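Local atomic coordinates of LPXTG cell wall surface protein (Streptococcus gordonii, PDB entry 4IGB), a protein that is displayed on the streptococcal cell wall and probably acts as an adhesin through its N-terminal N1 and N2 domains, the part described here. Residues N88-K93 with V136-I141; S46-H51 with N71-V76; T21-L26 with N253-S258; L144-A149 with S280-L285. All coordinates share one frame; numbering follows the deposited sequence.

Contact 1. Residues N88-K93 with V136-I141; sequences NPLSLK and VEFFSI
Leu92 lays its CD1 methyl against the ring of Phe139, 3.4 Å from CE2 and little farther from CZ, the two side chains reaching toward each other from opposite strands. Leu90, two residues earlier on the same face of its strand, comes to that ring from another direction, roughly at a right angle: its CD2 lies 3.9 Å from Phe139 CD2. The same Leu90 CD2 also meets Phe138, 4.1 Å from CZ, and so touches two consecutive phenylalanines. Neighbours on a regular strand would face opposite ways; here a classic beta bulge opposite Phe72 turns both rings to the interior. Phe138 holds CG between its backbone N and carbonyl carbon (chi1 77°), whereas Phe139 swings CG anti to the N (chi1 177°), which sends the two rings in different directions. Ile141 closes the row more loosely, its CD1 4.5 Å from Leu92 CD1. The contact is wholly apolar and buried, made by side chains alone. Strands 89-93 and 136-141 run nearly parallel, 5° apart, yet their axes stay 10.1 Å from each other, the spacing of two layers in a beta sandwich. Strand 84-100 belongs to the eight-stranded antiparallel sheet and strand 135-142 to the six-stranded one. Phe111, from strand 103-118 beside the first, meets both phenylalanines edge-to-face, while Phe72 from strand 68-75, next to the second, packs against Phe139 and Leu90.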
loop_
_atom_site.group_PDB
_atom_site.type_symbol
_atom_site.label_atom_id
_atom_site.label_comp_id
_atom_site.label_asym_id
_atom_site.label_seq_id
_atom_site.Cartn_x
_atom_site.Cartn_y
_atom_site.Cartn_z
ATOM N N ASN B 88 12.559 -8.612 16.903
ATOM C CA ASN B 88 11.807 -7.396 17.188
ATOM C C ASN B 88 12.642 -6.221 17.675
ATOM O O ASN B 88 12.414 -5.717 18.780
ATOM C CB ASN B 88 10.722 -7.700 18.229
ATOM C CG ASN B 88 9.618 -8.557 17.665
ATOM O OD1 ASN B 88 9.479 -9.727 18.021
ATOM N ND2 ASN B 88 8.839 -7.988 16.761
ATOM N N PRO B 89 13.615 -5.774 16.860
ATOM C CA PRO B 89 14.502 -4.716 17.364
ATOM C C PRO B 89 13.849 -3.341 17.376
ATOM O O PRO B 89 14.274 -2.441 18.109
ATOM C CB PRO B 89 15.672 -4.733 16.367
ATOM C CG PRO B 89 15.105 -5.386 15.110
ATOM C CD PRO B 89 14.089 -6.366 15.595
ATOM N N LEU B 90 12.818 -3.173 16.566
ATOM C CA LEU B 90 12.318 -1.841 16.281
ATOM C C LEU B 90 10.888 -1.875 15.784
ATOM O O LEU B 90 10.564 -2.577 14.820
ATOM C CB LEU B 90 13.201 -1.157 15.230
ATOM C CG LEU B 90 12.850 0.306 14.951
ATOM C CD1 LEU B 90 13.015 1.127 16.224
ATOM C CD2 LEU B 90 13.715 0.887 13.831
ATOM N N SER B 91 10.048 -1.088 16.439
ATOM C CA SER B 91 8.660 -0.892 16.046
ATOM C C SER B 91 8.363 0.607 15.920
ATOM O O SER B 91 8.611 1.378 16.857
ATOM C CB SER B 91 7.731 -1.530 17.088
ATOM O OG SER B 91 6.398 -1.111 16.877
ATOM N N LEU B 92 7.834 1.024 14.771
ATOM C CA LEU B 92 7.637 2.446 14.504
ATOM C C LEU B 92 6.201 2.802 14.192
ATOM O O LEU B 92 5.445 1.998 13.676
ATOM C CB LEU B 92 8.480 2.884 13.296
ATOM C CG LEU B 92 9.978 2.621 13.436
ATOM C CD1 LEU B 92 10.663 2.865 12.108
ATOM C CD2 LEU B 92 10.557 3.511 14.531
ATOM N N LYS B 93 5.860 4.055 14.430
ATOM C CA LYS B 93 4.613 4.592 13.941
ATOM C C LYS B 93 4.886 5.883 13.167
ATOM O O LYS B 93 5.671 6.722 13.614
ATOM C CB LYS B 93 3.658 4.858 15.108
ATOM C CG LYS B 93 2.316 5.387 14.683
ATOM C CD LYS B 93 1.468 5.760 15.880
ATOM C CE LYS B 93 0.172 6.449 15.431
ATOM N NZ LYS B 93 -0.777 6.579 16.579
ATOM N N VAL B 136 26.136 -2.232 13.091
ATOM C CA VAL B 136 25.865 -2.521 11.693
ATOM C C VAL B 136 24.591 -1.779 11.279
ATOM O O VAL B 136 23.609 -1.732 12.025
ATOM C CB VAL B 136 25.722 -4.046 11.449
ATOM C CG1 VAL B 136 25.195 -4.335 10.059
ATOM C CG2 VAL B 136 27.054 -4.760 11.676
ATOM N N GLU B 137 24.622 -1.189 10.093
ATOM C CA GLU B 137 23.500 -0.428 9.560
ATOM C C GLU B 137 22.324 -1.350 9.216
ATOM O O GLU B 137 22.525 -2.448 8.700
ATOM C CB GLU B 137 23.965 0.308 8.301
ATOM C CG GLU B 137 22.918 1.206 7.658
ATOM C CD GLU B 137 22.712 2.512 8.416
ATOM O OE1 GLU B 137 23.667 3.011 9.057
ATOM O OE2 GLU B 137 21.578 3.041 8.376
ATOM N N PHE B 138 21.097 -0.917 9.488
ATOM C CA PHE B 138 19.953 -1.650 8.944
ATOM C C PHE B 138 18.804 -0.795 8.416
ATOM O O PHE B 138 18.035 -1.255 7.580
ATOM C CB PHE B 138 19.436 -2.723 9.920
ATOM C CG PHE B 138 18.626 -2.186 11.062
ATOM C CD1 PHE B 138 17.242 -2.219 11.017
ATOM C CD2 PHE B 138 19.247 -1.672 12.201
ATOM C CE1 PHE B 138 16.489 -1.739 12.079
ATOM C CE2 PHE B 138 18.498 -1.184 13.259
ATOM C CZ PHE B 138 17.123 -1.225 13.208
ATOM N N PHE B 139 18.698 0.448 8.876
ATOM C CA PHE B 139 17.510 1.243 8.592
ATOM C C PHE B 139 17.725 2.734 8.796
ATOM O O PHE B 139 18.365 3.156 9.764
ATOM C CB PHE B 139 16.355 0.761 9.493
ATOM C CG PHE B 139 15.087 1.560 9.354
ATOM C CD1 PHE B 139 14.282 1.426 8.231
ATOM C CD2 PHE B 139 14.685 2.427 10.362
ATOM C CE1 PHE B 139 13.097 2.141 8.107
ATOM C CE2 PHE B 139 13.494 3.152 10.243
ATOM C CZ PHE B 139 12.710 3.012 9.117
ATOM N N SER B 140 17.168 3.539 7.893
ATOM C CA SER B 140 17.204 4.986 8.080
ATOM C C SER B 140 15.962 5.602 7.491
ATOM O O SER B 140 15.298 5.006 6.627
ATOM C CB SER B 140 18.461 5.622 7.450
ATOM O OG SER B 140 18.426 5.531 6.031
ATOM N N ILE B 141 15.652 6.797 7.975
ATOM C CA ILE B 141 14.569 7.604 7.442
ATOM C C ILE B 141 15.148 8.937 6.974
ATOM O O ILE B 141 15.792 9.643 7.743
ATOM C CB ILE B 141 13.516 7.873 8.521
ATOM C CG1 ILE B 141 12.997 6.548 9.078
ATOM C CG2 ILE B 141 12.381 8.729 7.966
ATOM C CD1 ILE B 141 12.021 6.713 10.233
#

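Contact 2. Residues S46-H51 with N71-V76; sequences SVDQFH and NFTLKV
Strand 47-51 pairs with strand 71-75 as an antiparallel ladder at the margin of the six-stranded sheet in the N1 beta sandwich. Asp48 and Thr73 form one hydrogen-bonded pair, exchanging both backbone bonds: Asp48 N gives to Thr73 O at 2.7 Å and Thr73 N to Asp48 O at 2.9 Å. Phe50 and Asn71 repeat the exchange, and Lys75 N extends the ladder to Ser46 O with an almost straight bond (176° at the hydrogen). Between these rungs, Val47 faces Leu74 and Gln49 faces Phe72 in non-hydrogen-bonded pairs, with CA-H groups leaning on the carbonyls. The polar side chains look mainly beyond the pair. Asn71 ND2 probably gives to Glu137 OE2 on the next strand, though the modelled pair is unusually short; Gln49 binds Lys43 through OE1 and Glu70 through NE2, and Asp48 OD2 meets the hydroxyl of Tyr164. Asp48 OD1 instead accepts from a water whose bond to Lys75 NZ is weak; Asp48 OD1 and Lys75 NZ themselves stay 5.3 Å apart. Gln49 runs alongside Phe72, its amide 28° from the ring plane and its CG 3.3 Å from CE2, while Val47 CG1 comes to the ring edge. On the sheet face shared by Phe50, Asn71 and Thr73, a CH-pi contact sets Asn71 CB over one face of the Phe50 ring, 4.2 Å from its centroid.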
loop_
_atom_site.group_PDB
_atom_site.type_symbol
_atom_site.label_atom_id
_atom_site.label_comp_id
_atom_site.label_asym_id
_atom_site.label_seq_id
_atom_site.Cartn_x
_atom_site.Cartn_y
_atom_site.Cartn_z
ATOM N N SER B 46 19.470 -3.414 21.607
ATOM C CA SER B 46 20.414 -3.723 20.546
ATOM C C SER B 46 20.502 -2.553 19.572
ATOM O O SER B 46 21.484 -2.406 18.850
ATOM C CB SER B 46 19.962 -4.977 19.784
ATOM O OG SER B 46 19.795 -6.084 20.659
ATOM N N VAL B 47 19.469 -1.724 19.557
ATOM C CA VAL B 47 19.375 -0.683 18.546
ATOM C C VAL B 47 20.053 0.617 18.980
ATOM O O VAL B 47 19.804 1.131 20.066
ATOM C CB VAL B 47 17.916 -0.384 18.173
ATOM C CG1 VAL B 47 17.851 0.808 17.233
ATOM C CG2 VAL B 47 17.278 -1.592 17.521
ATOM N N ASP B 48 20.933 1.119 18.123
ATOM C CA ASP B 48 21.544 2.430 18.293
ATOM C C ASP B 48 20.823 3.401 17.366
ATOM O O ASP B 48 20.954 3.317 16.147
ATOM C CB ASP B 48 23.021 2.343 17.918
ATOM C CG ASP B 48 23.783 3.609 18.228
ATOM O OD1 ASP B 48 23.400 4.342 19.151
ATOM O OD2 ASP B 48 24.785 3.871 17.544
ATOM N N GLN B 49 20.052 4.308 17.953
ATOM C CA GLN B 49 19.308 5.297 17.186
ATOM C C GLN B 49 19.914 6.679 17.379
ATOM O O GLN B 49 20.209 7.084 18.502
ATOM C CB GLN B 49 17.836 5.303 17.608
ATOM C CG GLN B 49 16.998 6.391 16.956
ATOM C CD GLN B 49 15.609 6.492 17.557
ATOM O OE1 GLN B 49 15.262 5.748 18.472
ATOM N NE2 GLN B 49 14.807 7.417 17.044
ATOM N N PHE B 50 20.102 7.402 16.280
ATOM C CA PHE B 50 20.662 8.745 16.345
ATOM C C PHE B 50 20.331 9.563 15.101
ATOM O O PHE B 50 20.154 9.019 14.012
ATOM C CB PHE B 50 22.178 8.689 16.555
ATOM C CG PHE B 50 22.907 7.880 15.522
ATOM C CD1 PHE B 50 23.343 8.465 14.347
ATOM C CD2 PHE B 50 23.161 6.536 15.731
ATOM C CE1 PHE B 50 24.015 7.723 13.397
ATOM C CE2 PHE B 50 23.834 5.790 14.784
ATOM C CZ PHE B 50 24.261 6.384 13.616
ATOM N N HIS B 51 20.247 10.877 15.278
ATOM C CA HIS B 51 19.966 11.782 14.174
ATOM C C HIS B 51 21.252 12.146 13.446
ATOM O O HIS B 51 22.290 12.355 14.069
ATOM C CB HIS B 51 19.274 13.046 14.685
ATOM C CG HIS B 51 18.877 13.999 13.601
ATOM N ND1 HIS B 51 17.579 14.120 13.154
ATOM C CD2 HIS B 51 19.607 14.878 12.874
ATOM C CE1 HIS B 51 17.527 15.031 12.200
ATOM N NE2 HIS B 51 18.744 15.506 12.011
ATOM N N ASN B 71 18.812 7.717 11.802
ATOM C CA ASN B 71 19.542 6.497 11.484
ATOM C C ASN B 71 19.439 5.449 12.566
ATOM O O ASN B 71 19.413 5.776 13.750
ATOM C CB ASN B 71 21.025 6.790 11.251
ATOM C CG ASN B 71 21.708 5.693 10.470
ATOM O OD1 ASN B 71 22.861 5.368 10.744
ATOM N ND2 ASN B 71 21.007 5.107 9.500
ATOM N N PHE B 72 19.420 4.186 12.157
ATOM C CA PHE B 72 19.291 3.087 13.106
ATOM C C PHE B 72 20.302 1.998 12.806
ATOM O O PHE B 72 20.365 1.467 11.683
ATOM C CB PHE B 72 17.882 2.492 13.060
ATOM C CG PHE B 72 16.795 3.456 13.427
ATOM C CD1 PHE B 72 16.319 4.372 12.499
ATOM C CD2 PHE B 72 16.223 3.427 14.696
ATOM C CE1 PHE B 72 15.290 5.242 12.833
ATOM C CE2 PHE B 72 15.217 4.308 15.038
ATOM C CZ PHE B 72 14.744 5.215 14.104
ATOM N N THR B 73 21.091 1.652 13.810
ATOM C CA THR B 73 22.032 0.556 13.659
ATOM C C THR B 73 21.841 -0.460 14.765
ATOM O O THR B 73 21.132 -0.204 15.736
ATOM C CB THR B 73 23.489 1.063 13.676
ATOM O OG1 THR B 73 23.815 1.531 14.988
ATOM C CG2 THR B 73 23.683 2.198 12.643
ATOM N N LEU B 74 22.483 -1.615 14.602
ATOM C CA LEU B 74 22.407 -2.713 15.549
ATOM C C LEU B 74 23.783 -2.963 16.170
ATOM O O LEU B 74 24.773 -3.118 15.460
ATOM C CB LEU B 74 21.914 -3.978 14.834
ATOM C CG LEU B 74 20.422 -4.013 14.520
ATOM C CD1 LEU B 74 20.094 -5.112 13.526
ATOM C CD2 LEU B 74 19.608 -4.179 15.818
ATOM N N LYS B 75 23.842 -2.987 17.497
ATOM C CA LYS B 75 25.081 -3.291 18.221
ATOM C C LYS B 75 25.439 -4.770 18.138
ATOM O O LYS B 75 24.688 -5.619 18.620
ATOM C CB LYS B 75 24.930 -2.910 19.692
ATOM C CG LYS B 75 24.552 -1.455 19.902
ATOM C CD LYS B 75 24.083 -1.203 21.331
ATOM C CE LYS B 75 23.755 0.270 21.525
ATOM N NZ LYS B 75 23.004 0.530 22.781
ATOM N N VAL B 76 26.593 -5.087 17.556
ATOM C CA VAL B 76 26.980 -6.487 17.426
ATOM C C VAL B 76 27.877 -6.956 18.569
ATOM O O VAL B 76 28.506 -6.151 19.250
ATOM C CB VAL B 76 27.644 -6.786 16.057
ATOM C CG1 VAL B 76 26.702 -6.413 14.943
ATOM C CG2 VAL B 76 28.932 -6.035 15.910
HETATM O O HOH W 1 22.681 3.675 21.811
#

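Contact 3. Residues T21-L26 with N253-S258; sequences TDISTL and NENNVS
Residues 21-26, an irregular loop, pass helix 250-256 near Asn255 and Asn256 and come closest where Ser24 CA lies 5.4 Å from Asn255 CA. Asn256 spans the gap with its amide. Its OD1 receives Ile23 N at 2.7 Å, in the carbonyl plane and on a lone pair, and its ND2 gives to Asp22 OD1 at 2.8 Å along a straight N-H (178°), the acceptor lying in the amide plane. Gripped at both ends, the amide cannot readily turn over. Asp22 sets CG opposite its backbone N (chi1 178°), next to the carbonyl carbon, from where OD1 also takes the backbone N of Ser24, 2.9 Å away, which makes an Asx turn, and the Ser24 hydroxyl, which arrives on the syn side. Three donors thus converge on one carboxylate oxygen and probably stabilise its negative charge; the amide approaches it from above the carboxylate plane. Asn255 lies against the turn by its flank, with CG 3.6 Å from Ser24 CA, its polar ends being bound by Ser251 O and Lys195. Ile23 CG2 rests 4.1 Å from Asn255 CB. Leu224 of strand 220-226 also packs on Ile23, and Asn226 of that strand gives ND2 to Thr21 O.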
loop_
_atom_site.group_PDB
_atom_site.type_symbol
_atom_site.label_atom_id
_atom_site.label_comp_id
_atom_site.label_asym_id
_atom_site.label_seq_id
_atom_site.Cartn_x
_atom_site.Cartn_y
_atom_site.Cartn_z
ATOM N N THR B 21 2.786 -0.908 -19.106
ATOM C CA THR B 21 2.604 0.167 -18.142
ATOM C C THR B 21 3.931 0.671 -17.577
ATOM O O THR B 21 4.783 -0.115 -17.175
ATOM C CB THR B 21 1.675 -0.271 -16.999
ATOM O OG1 THR B 21 0.335 -0.348 -17.499
ATOM C CG2 THR B 21 1.722 0.738 -15.869
ATOM N N ASP B 22 4.100 1.987 -17.563
ATOM C CA ASP B 22 5.308 2.599 -17.019
ATOM C C ASP B 22 5.205 2.742 -15.496
ATOM O O ASP B 22 4.552 3.649 -14.987
ATOM C CB ASP B 22 5.545 3.963 -17.680
ATOM C CG ASP B 22 6.752 4.686 -17.123
ATOM O OD1 ASP B 22 7.465 4.110 -16.257
ATOM O OD2 ASP B 22 6.997 5.831 -17.568
ATOM N N ILE B 23 5.857 1.846 -14.771
ATOM C CA ILE B 23 5.747 1.848 -13.308
ATOM C C ILE B 23 6.240 3.164 -12.668
ATOM O O ILE B 23 5.764 3.561 -11.603
ATOM C CB ILE B 23 6.429 0.589 -12.704
ATOM C CG1 ILE B 23 5.695 -0.676 -13.182
ATOM C CG2 ILE B 23 6.481 0.650 -11.179
ATOM C CD1 ILE B 23 6.261 -1.975 -12.590
ATOM N N SER B 24 7.159 3.854 -13.342
ATOM C CA SER B 24 7.714 5.110 -12.832
ATOM C C SER B 24 6.756 6.291 -12.945
ATOM O O SER B 24 6.962 7.315 -12.303
ATOM C CB SER B 24 9.017 5.466 -13.552
ATOM O OG SER B 24 8.729 5.976 -14.844
ATOM N N THR B 25 5.712 6.163 -13.758
ATOM C CA THR B 25 4.762 7.263 -13.913
ATOM C C THR B 25 3.351 6.943 -13.374
ATOM O O THR B 25 2.371 7.626 -13.698
ATOM C CB THR B 25 4.685 7.773 -15.379
ATOM O OG1 THR B 25 4.354 6.688 -16.258
ATOM C CG2 THR B 25 6.026 8.385 -15.808
ATOM N N LEU B 26 3.264 5.911 -12.544
ATOM C CA LEU B 26 2.027 5.606 -11.824
ATOM C C LEU B 26 1.555 6.854 -11.091
ATOM O O LEU B 26 2.361 7.627 -10.592
ATOM C CB LEU B 26 2.278 4.497 -10.803
ATOM C CG LEU B 26 1.945 3.037 -11.108
ATOM C CD1 LEU B 26 1.861 2.761 -12.578
ATOM C CD2 LEU B 26 2.947 2.113 -10.417
ATOM N N ASN B 253 14.385 2.884 -15.560
ATOM C CA ASN B 253 14.882 1.532 -15.443
ATOM C C ASN B 253 14.740 0.957 -14.037
ATOM O O ASN B 253 14.452 -0.231 -13.870
ATOM C CB ASN B 253 16.333 1.458 -15.930
ATOM C CG ASN B 253 16.443 1.692 -17.429
ATOM O OD1 ASN B 253 15.444 1.602 -18.145
ATOM N ND2 ASN B 253 17.653 1.990 -17.910
ATOM N N GLU B 254 14.940 1.795 -13.027
ATOM C CA GLU B 254 14.847 1.337 -11.640
ATOM C C GLU B 254 13.446 0.851 -11.272
ATOM O O GLU B 254 13.292 -0.080 -10.477
ATOM C CB GLU B 254 15.319 2.425 -10.678
ATOM C CG GLU B 254 16.821 2.669 -10.791
ATOM C CD GLU B 254 17.293 3.794 -9.911
ATOM O OE1 GLU B 254 16.469 4.341 -9.167
ATOM O OE2 GLU B 254 18.491 4.136 -9.957
ATOM N N ASN B 255 12.440 1.473 -11.868
ATOM C CA ASN B 255 11.053 1.069 -11.680
ATOM C C ASN B 255 10.663 -0.076 -12.603
ATOM O O ASN B 255 10.067 -1.065 -12.172
ATOM C CB ASN B 255 10.124 2.246 -11.955
ATOM C CG ASN B 255 10.097 3.240 -10.828
ATOM O OD1 ASN B 255 9.247 3.164 -9.932
ATOM N ND2 ASN B 255 11.043 4.172 -10.847
ATOM N N ASN B 256 10.995 0.069 -13.882
ATOM C CA ASN B 256 10.533 -0.876 -14.899
ATOM C C ASN B 256 11.415 -2.106 -15.100
ATOM O O ASN B 256 10.908 -3.202 -15.324
ATOM C CB ASN B 256 10.285 -0.142 -16.223
ATOM C CG ASN B 256 9.141 0.867 -16.120
ATOM O OD1 ASN B 256 8.014 0.510 -15.763
ATOM N ND2 ASN B 256 9.435 2.136 -16.399
ATOM N N VAL B 257 12.731 -1.929 -15.028
ATOM C CA VAL B 257 13.649 -3.036 -15.222
ATOM C C VAL B 257 13.981 -3.773 -13.917
ATOM O O VAL B 257 14.063 -5.011 -13.885
ATOM C CB VAL B 257 14.964 -2.568 -15.876
ATOM C CG1 VAL B 257 15.996 -3.684 -15.842
ATOM C CG2 VAL B 257 14.706 -2.087 -17.319
ATOM N N SER B 258 14.188 -3.017 -12.842
ATOM C CA SER B 258 14.581 -3.626 -11.577
ATOM C C SER B 258 13.590 -3.345 -10.433
ATOM O O SER B 258 13.959 -3.428 -9.266
ATOM C CB SER B 258 15.982 -3.163 -11.183
ATOM O OG SER B 258 16.023 -1.751 -10.987
#

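Contact 4. Residues L144-A149 with S280-L285; sequences LWESNA and SAVFGL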
loop_
_atom_site.group_PDB
_atom_site.type_symbol
_atom_site.label_atom_id
_atom_site.label_comp_id
_atom_site.label_asym_id
_atom_site.label_seq_id
_atom_site.Cartn_x
_atom_site.Cartn_y
_atom_site.Cartn_z
ATOM N N LEU B 144 16.976 11.828 1.349
ATOM C CA LEU B 144 18.171 11.952 0.507
ATOM C C LEU B 144 17.921 11.474 -0.922
ATOM O O LEU B 144 18.474 12.032 -1.865
ATOM C CB LEU B 144 19.349 11.137 1.050
ATOM C CG LEU B 144 19.994 11.393 2.407
ATOM C CD1 LEU B 144 21.415 10.836 2.380
ATOM C CD2 LEU B 144 19.981 12.872 2.761
ATOM N N TRP B 145 17.114 10.423 -1.068
ATOM C CA TRP B 145 16.973 9.713 -2.335
ATOM C C TRP B 145 15.612 9.954 -2.979
ATOM O O TRP B 145 15.531 10.261 -4.167
ATOM C CB TRP B 145 17.205 8.217 -2.115
ATOM C CG TRP B 145 18.425 7.963 -1.291
ATOM C CD1 TRP B 145 18.489 7.334 -0.079
ATOM C CD2 TRP B 145 19.763 8.359 -1.606
ATOM N NE1 TRP B 145 19.790 7.305 0.374
ATOM C CE2 TRP B 145 20.592 7.931 -0.547
ATOM C CE3 TRP B 145 20.344 9.035 -2.685
ATOM C CZ2 TRP B 145 21.970 8.151 -0.536
ATOM C CZ3 TRP B 145 21.720 9.260 -2.669
ATOM C CH2 TRP B 145 22.512 8.819 -1.601
ATOM N N GLU B 146 14.553 9.796 -2.190
ATOM C CA GLU B 146 13.195 10.100 -2.621
ATOM C C GLU B 146 12.499 10.840 -1.496
ATOM O O GLU B 146 12.927 10.775 -0.341
ATOM C CB GLU B 146 12.372 8.829 -2.847
ATOM C CG GLU B 146 12.997 7.736 -3.669
ATOM C CD GLU B 146 12.109 6.494 -3.715
ATOM O OE1 GLU B 146 10.971 6.541 -3.186
ATOM O OE2 GLU B 146 12.551 5.471 -4.274
ATOM N N SER B 147 11.406 11.510 -1.842
ATOM C CA SER B 147 10.510 12.096 -0.861
ATOM C C SER B 147 9.797 10.993 -0.072
ATOM O O SER B 147 9.520 9.916 -0.595
ATOM C CB SER B 147 9.463 12.969 -1.563
ATOM O OG SER B 147 10.051 14.134 -2.120
ATOM N N ASN B 148 9.513 11.264 1.195
ATOM C CA ASN B 148 8.590 10.423 1.945
ATOM C C ASN B 148 8.967 8.946 1.953
ATOM O O ASN B 148 8.131 8.080 1.736
ATOM C CB ASN B 148 7.182 10.599 1.376
ATOM C CG ASN B 148 6.591 11.936 1.731
ATOM O OD1 ASN B 148 6.602 12.333 2.893
ATOM N ND2 ASN B 148 6.097 12.656 0.736
ATOM N N ALA B 149 10.229 8.653 2.205
ATOM C CA ALA B 149 10.680 7.288 2.079
ATOM C C ALA B 149 11.538 6.860 3.256
ATOM O O ALA B 149 12.062 7.690 4.006
ATOM C CB ALA B 149 11.450 7.106 0.762
ATOM N N SER B 280 21.582 -0.953 -0.243
ATOM C CA SER B 280 20.346 -0.631 0.433
ATOM C C SER B 280 19.308 -0.281 -0.614
ATOM O O SER B 280 19.643 -0.052 -1.787
ATOM C CB SER B 280 20.551 0.535 1.396
ATOM O OG SER B 280 20.836 1.725 0.688
ATOM N N ALA B 281 18.051 -0.261 -0.191
ATOM C CA ALA B 281 16.961 0.114 -1.072
ATOM C C ALA B 281 16.028 1.081 -0.360
ATOM O O ALA B 281 15.985 1.138 0.873
ATOM C CB ALA B 281 16.188 -1.127 -1.537
ATOM N N VAL B 282 15.270 1.826 -1.148
ATOM C CA VAL B 282 14.454 2.904 -0.622
ATOM C C VAL B 282 12.999 2.562 -0.885
ATOM O O VAL B 282 12.649 2.095 -1.975
ATOM C CB VAL B 282 14.823 4.255 -1.295
ATOM C CG1 VAL B 282 13.959 5.377 -0.763
ATOM C CG2 VAL B 282 16.287 4.574 -1.070
ATOM N N PHE B 283 12.154 2.797 0.110
ATOM C CA PHE B 283 10.753 2.423 0.020
ATOM C C PHE B 283 9.830 3.536 0.471
ATOM O O PHE B 283 10.119 4.247 1.435
ATOM C CB PHE B 283 10.466 1.216 0.909
ATOM C CG PHE B 283 11.347 0.039 0.638
ATOM C CD1 PHE B 283 10.973 -0.921 -0.286
ATOM C CD2 PHE B 283 12.541 -0.113 1.320
ATOM C CE1 PHE B 283 11.788 -2.018 -0.539
ATOM C CE2 PHE B 283 13.360 -1.199 1.086
ATOM C CZ PHE B 283 12.984 -2.161 0.152
ATOM N N GLY B 284 8.696 3.647 -0.206
ATOM C CA GLY B 284 7.583 4.429 0.300
ATOM C C GLY B 284 6.407 3.512 0.543
ATOM O O GLY B 284 6.487 2.319 0.270
ATOM N N LEU B 285 5.308 4.044 1.061
ATOM C CA LEU B 285 4.092 3.256 1.148
ATOM C C LEU B 285 3.013 3.976 0.367
ATOM O O LEU B 285 2.942 5.197 0.382
ATOM C CB LEU B 285 3.657 3.036 2.596
ATOM C CG LEU B 285 4.663 2.370 3.533
ATOM C CD1 LEU B 285 4.071 2.322 4.942
ATOM C CD2 LEU B 285 4.993 0.972 3.052
HETATM O O HOH W 2 11.686 3.153 -4.317
HETATM O O HOH W 3 5.775 6.828 1.525
#
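Val282 carries CG1 anti to its backbone N (chi1 179°) and CG2 beside it, a spread that delivers one methyl to Ala149 and Glu146 and the other to Trp145. CG1 presses on Ala149 CB at 3.4 Å, tighter than usual for two carbons. Glu146, with CG anti to its carbonyl carbon (chi1 -48°) and extended beyond, runs antiparallel to the valine side chain and brings CD to 3.7 Å from CG1. Its OE1 forms a salt bridge with Lys30, leaving OE2 close to a water that also lies 2.7 Å from Val282 O. CG2 meets the pyrrole part of the Trp145 indole, 3.7 Å from CD1, at about a right angle between the side chains; Tyr157 OH accepts from the indole NE1. Toward the far end, Ala149 CA lies 3.2 Å from Phe283 O, and a second water joins the backbones, accepting from Leu285 N and sitting 2.7 Å from Asn148 O. The loop after strand 135-142 folds down over strand 280-287 just before strand 149-153 begins. Those two strands are antiparallel neighbours in the six-stranded sheet, where Phe283 pairs with Phe150, while Ala281 and Phe283 turn to Tyr273 of strand 268-274.

Overall arrangement
From the N terminus, contact 3 joins residues 21-26 to 253-258, closing the longest of the four loops and enclosing contacts 1 and 2. Contact 2 closes first, over a short excursion, and contact 1 follows in series across 42 residues, joining the two sheets of the sandwich. Contact 4 opens after contact 1 has closed and ends at 280-285, beyond 253-258; contacts 3 and 4 therefore cross. Contacts 2 and 4 and one side of contact 1 reach the same six-stranded sheet, and contact 1 touches both others. Contact 3 touches none of the others, its nearest atoms about 6 Å from contact 4, and ties the N-terminal loop to helix 250-256.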